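Local coordinates for protein aminotransferase, class IV (Brucella abortus, PDB 4TVI) that probably transfers the amino group of leucine, isoleucine or valine to 2-oxoglutarate, as a pyridoxal-phosphate-dependent class IV aminotransferase, at residues Phe221-Gly225 with Gly226-Thr230; Leu293-Gly296 with Leu297-Arg301. All blocks are in the same frame, centred on the assembly; numbering follows the deposited sequence.

Contact 1. Residues Phe221-Gly225 with Gly226-Thr230; sequences FMVRG and GEVFT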
# COMPACT_ATOMS: atom_id res chain seq x y z
N PHE A 221 -15.36 13.77 -14.63
CA PHE A 221 -16.62 14.42 -14.94
C PHE A 221 -16.93 14.23 -16.41
O PHE A 221 -16.02 14.05 -17.22
CB PHE A 221 -16.57 15.92 -14.66
CG PHE A 221 -16.63 16.29 -13.20
CD1 PHE A 221 -15.52 16.13 -12.38
CD2 PHE A 221 -17.78 16.87 -12.67
CE1 PHE A 221 -15.57 16.50 -11.05
CE2 PHE A 221 -17.84 17.24 -11.34
CZ PHE A 221 -16.73 17.06 -10.53
N MET A 222 -18.20 14.31 -16.77
CA MET A 222 -18.58 14.37 -18.17
C MET A 222 -19.70 15.38 -18.38
O MET A 222 -20.42 15.74 -17.45
CB MET A 222 -19.00 12.99 -18.68
CG MET A 222 -20.12 12.34 -17.89
SD MET A 222 -20.79 10.89 -18.73
CE MET A 222 -21.99 11.66 -19.81
N VAL A 223 -19.82 15.85 -19.62
CA VAL A 223 -20.86 16.79 -20.00
C VAL A 223 -21.69 16.19 -21.11
O VAL A 223 -21.16 15.63 -22.07
CB VAL A 223 -20.27 18.13 -20.46
CG1 VAL A 223 -21.40 19.14 -20.73
CG2 VAL A 223 -19.29 18.67 -19.42
N ARG A 224 -23.01 16.29 -20.97
CA ARG A 224 -23.91 15.73 -21.97
C ARG A 224 -25.15 16.60 -22.02
O ARG A 224 -25.84 16.78 -21.01
CB ARG A 224 -24.24 14.27 -21.63
CG ARG A 224 -25.18 13.57 -22.59
CD ARG A 224 -25.29 12.09 -22.23
NE ARG A 224 -25.68 11.92 -20.83
CZ ARG A 224 -25.65 10.78 -20.15
NH1 ARG A 224 -25.24 9.66 -20.74
NH2 ARG A 224 -26.02 10.76 -18.88
N GLY A 225 -25.42 17.16 -23.19
CA GLY A 225 -26.58 18.01 -23.38
C GLY A 225 -26.58 19.23 -22.47
O GLY A 225 -27.63 19.67 -22.01
N GLY A 226 -25.40 19.77 -22.21
CA GLY A 226 -25.29 20.97 -21.39
C GLY A 226 -25.36 20.70 -19.91
O GLY A 226 -25.25 21.61 -19.09
N GLU A 227 -25.55 19.43 -19.56
CA GLU A 227 -25.58 19.02 -18.16
C GLU A 227 -24.28 18.33 -17.78
O GLU A 227 -23.64 17.69 -18.62
CB GLU A 227 -26.76 18.08 -17.89
CG GLU A 227 -28.13 18.71 -18.05
CD GLU A 227 -29.23 17.80 -17.55
OE1 GLU A 227 -29.43 16.73 -18.16
OE2 GLU A 227 -29.88 18.14 -16.54
N VAL A 228 -23.87 18.47 -16.53
CA VAL A 228 -22.66 17.81 -16.05
C VAL A 228 -23.02 16.57 -15.23
O VAL A 228 -23.91 16.62 -14.38
CB VAL A 228 -21.81 18.77 -15.19
CG1 VAL A 228 -20.57 18.06 -14.66
CG2 VAL A 228 -21.42 19.99 -16.01
N PHE A 229 -22.34 15.47 -15.52
CA PHE A 229 -22.51 14.22 -14.79
C PHE A 229 -21.17 13.77 -14.21
O PHE A 229 -20.14 13.89 -14.86
CB PHE A 229 -23.09 13.11 -15.68
CG PHE A 229 -24.46 13.41 -16.23
CD1 PHE A 229 -24.62 14.20 -17.36
CD2 PHE A 229 -25.59 12.87 -15.62
CE1 PHE A 229 -25.89 14.46 -17.87
CE2 PHE A 229 -26.86 13.14 -16.13
CZ PHE A 229 -27.01 13.93 -17.25
N THR A 230 -21.21 13.26 -12.98
CA THR A 230 -20.02 12.75 -12.32
C THR A 230 -20.42 11.59 -11.41
O THR A 230 -21.52 11.61 -10.85
CB THR A 230 -19.30 13.86 -11.52
OG1 THR A 230 -18.03 13.40 -11.06
CG2 THR A 230 -20.14 14.30 -10.33
O HOH W 1 -28.18 15.85 -20.25

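Contact 2. Residues Leu293-Gly296 with Leu297-Arg301; sequences LDYG and LVTKR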
# COMPACT_ATOMS: atom_id res chain seq x y z
N LEU A 293 -11.93 13.97 -28.46
CA LEU A 293 -12.85 14.95 -27.90
C LEU A 293 -12.20 16.32 -27.79
O LEU A 293 -11.05 16.44 -27.39
CB LEU A 293 -13.33 14.51 -26.52
CG LEU A 293 -14.12 13.20 -26.46
CD1 LEU A 293 -14.35 12.81 -25.02
CD2 LEU A 293 -15.43 13.33 -27.22
N ASP A 294 -12.97 17.35 -28.13
CA ASP A 294 -12.49 18.71 -28.02
C ASP A 294 -12.38 19.13 -26.57
O ASP A 294 -13.09 18.61 -25.71
CB ASP A 294 -13.42 19.68 -28.75
CG ASP A 294 -13.39 19.50 -30.25
OD1 ASP A 294 -12.44 18.86 -30.76
OD2 ASP A 294 -14.32 19.99 -30.92
N TYR A 295 -11.49 20.08 -26.32
CA TYR A 295 -11.48 20.84 -25.08
C TYR A 295 -12.75 21.68 -25.08
O TYR A 295 -12.83 22.72 -25.73
CB TYR A 295 -10.19 21.67 -25.00
CG TYR A 295 -9.93 22.37 -23.70
CD1 TYR A 295 -10.75 22.20 -22.59
CD2 TYR A 295 -8.78 23.16 -23.54
CE1 TYR A 295 -10.48 22.85 -21.39
CE2 TYR A 295 -8.50 23.79 -22.35
CZ TYR A 295 -9.35 23.63 -21.28
OH TYR A 295 -9.06 24.27 -20.09
N GLY A 296 -13.76 21.21 -24.35
CA GLY A 296 -15.09 21.77 -24.44
C GLY A 296 -15.36 23.05 -23.67
O GLY A 296 -14.61 23.42 -22.76
N LEU A 297 -16.46 23.72 -24.04
CA LEU A 297 -16.87 24.99 -23.45
C LEU A 297 -17.26 24.87 -21.98
O LEU A 297 -16.91 25.72 -21.16
CB LEU A 297 -18.04 25.58 -24.24
CG LEU A 297 -17.78 26.15 -25.63
CD1 LEU A 297 -19.00 26.88 -26.16
CD2 LEU A 297 -16.59 27.10 -25.60
N VAL A 298 -17.99 23.81 -21.64
CA VAL A 298 -18.44 23.63 -20.26
C VAL A 298 -17.25 23.34 -19.34
O VAL A 298 -17.20 23.83 -18.21
CB VAL A 298 -19.48 22.49 -20.15
CG1 VAL A 298 -19.90 22.28 -18.70
CG2 VAL A 298 -20.70 22.82 -21.00
N THR A 299 -16.29 22.57 -19.84
CA THR A 299 -15.05 22.32 -19.11
C THR A 299 -14.31 23.62 -18.86
O THR A 299 -13.86 23.89 -17.74
CB THR A 299 -14.12 21.37 -19.88
OG1 THR A 299 -14.78 20.11 -20.10
CG2 THR A 299 -12.84 21.13 -19.09
N LYS A 300 -14.20 24.44 -19.90
CA LYS A 300 -13.53 25.73 -19.80
C LYS A 300 -14.24 26.64 -18.80
O LYS A 300 -13.59 27.37 -18.04
CB LYS A 300 -13.47 26.40 -21.18
CG LYS A 300 -12.56 25.68 -22.16
CD LYS A 300 -12.38 26.46 -23.45
CE LYS A 300 -11.41 25.74 -24.39
NZ LYS A 300 -11.46 26.32 -25.76
N ARG A 301 -15.57 26.58 -18.78
CA ARG A 301 -16.35 27.38 -17.84
C ARG A 301 -16.08 26.93 -16.42
O ARG A 301 -15.89 27.76 -15.52
CB ARG A 301 -17.84 27.29 -18.15
CG ARG A 301 -18.67 28.24 -17.32
CD ARG A 301 -20.15 28.09 -17.64
NE ARG A 301 -20.94 29.17 -17.05
CZ ARG A 301 -22.26 29.24 -17.10
NH1 ARG A 301 -22.96 28.29 -17.71
NH2 ARG A 301 -22.89 30.26 -16.53
O HOH W 2 -14.33 24.81 -26.65
O HOH W 3 -13.21 19.25 -22.22

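Contact 1. Residues Phe221-Gly225 with Gly226-Thr230
Phe-229 and Arg-224 meet on one face of a beta hairpin whose two-residue loop is a type I' turn, from Arg-224 to Glu-227, joining strands 219-224 and 227-231. The glycines at the two central turn positions, Gly-225 and Gly-226, both have the positive phi that this turn requires. Arg-224 leaves the strand with CG anti to its own N (chi1 180°) and bends at chi3, which carries the guanidinium over the Phe-229 ring. NH2 sits above the ring centre, 3.7 Å from Phe-229 CZ, and CZ of Arg-224 lies 4.5 Å from the centroid. This is a cation-pi contact made with the guanidinium edge, since the two planes stand 75° apart. Met-222 CE rests on a face of the same guanidinium, while NH1 forms salt bridges with Glu-269 and Asp-266. The pair Met-222 and Phe-229 exchanges two backbone hydrogen bonds, the shorter from Phe-229 N to Met-222 O at 2.7 Å.

Further from the turn, the Phe-221 ring takes Thr-230 CB over one face, 3.9 Å from its centroid, in a CH-pi contact; Val-228 CG1 reaches its edge at CD2. OE2 of Glu-227 is bonded to His-258, and a water bridges the ends of the turn, donating to Arg-224 O and to Glu-227 OE1, 2.6 Å from each.

Contact 2. Residues Leu293-Gly296 with Leu297-Arg301
Lys-300 lies along the first turn of helix 297-310 and crosses over Tyr-295, which precedes the helix. Its CB lies 3.6 Å from Gly-296 O, the carbonyl that accepts the Lys-300 backbone N-H at 3.1 Å. CG, placed beside the backbone N by chi1 of -68°, comes close to the same oxygen and touches Tyr-295 CE1 at 3.6 Å. From there the chain runs extended. CD continues past Gly-296 O, and CE arrives over the middle of the ring, 3.8 Å from its centroid and 13° off the normal, as a CH-pi contact, while also lying close to Tyr-295 O. NZ rises away from the face to 5.0 Å from the centroid, so any cation-pi attraction is weak at best. A water donates to Tyr-295 O and accepts a weak bond from NZ.

Tyr-295 is turned to receive the lysine by its own chi1 of -172°, with CG anti to the backbone N. Thr-299 CG2 meets the ring at its edge, 3.7 Å from CE1. A second water accepts from Gly-296 N and donates to Thr-299 OG1, which also bonds to Glu-272 OE1. This is an alpha-helix N-terminus with glycine at the N-cap, where the Glu-272 carboxylate, from strand 272-277, takes the first-turn amide of Val-298 that a glycine has no side chain to accept.

Both contacts are local: contact 1 folds one hairpin, and contact 2 starts the C-terminal helix 297-310. Contact 1 is partly buried, its strand residues packed among neighbouring strands and helices and its glycine turn exposed; contact 2 lies at the surface. Each lays a basic side chain over an aromatic ring, but Arg-224 does so with its charged group and Lys-300 mainly with its aliphatic CE. Paired strand amides carry the first, whereas a single helical bond and two waters serve the second. They meet where Val-298 CG1 packs on Val-223 CG2 at 3.7 Å and on Val-228 CG2, joining helix to hairpin. Strand 272-277 also borders both: Glu-272 pairs through its backbone with Val-223 and through its carboxylate with the helix start.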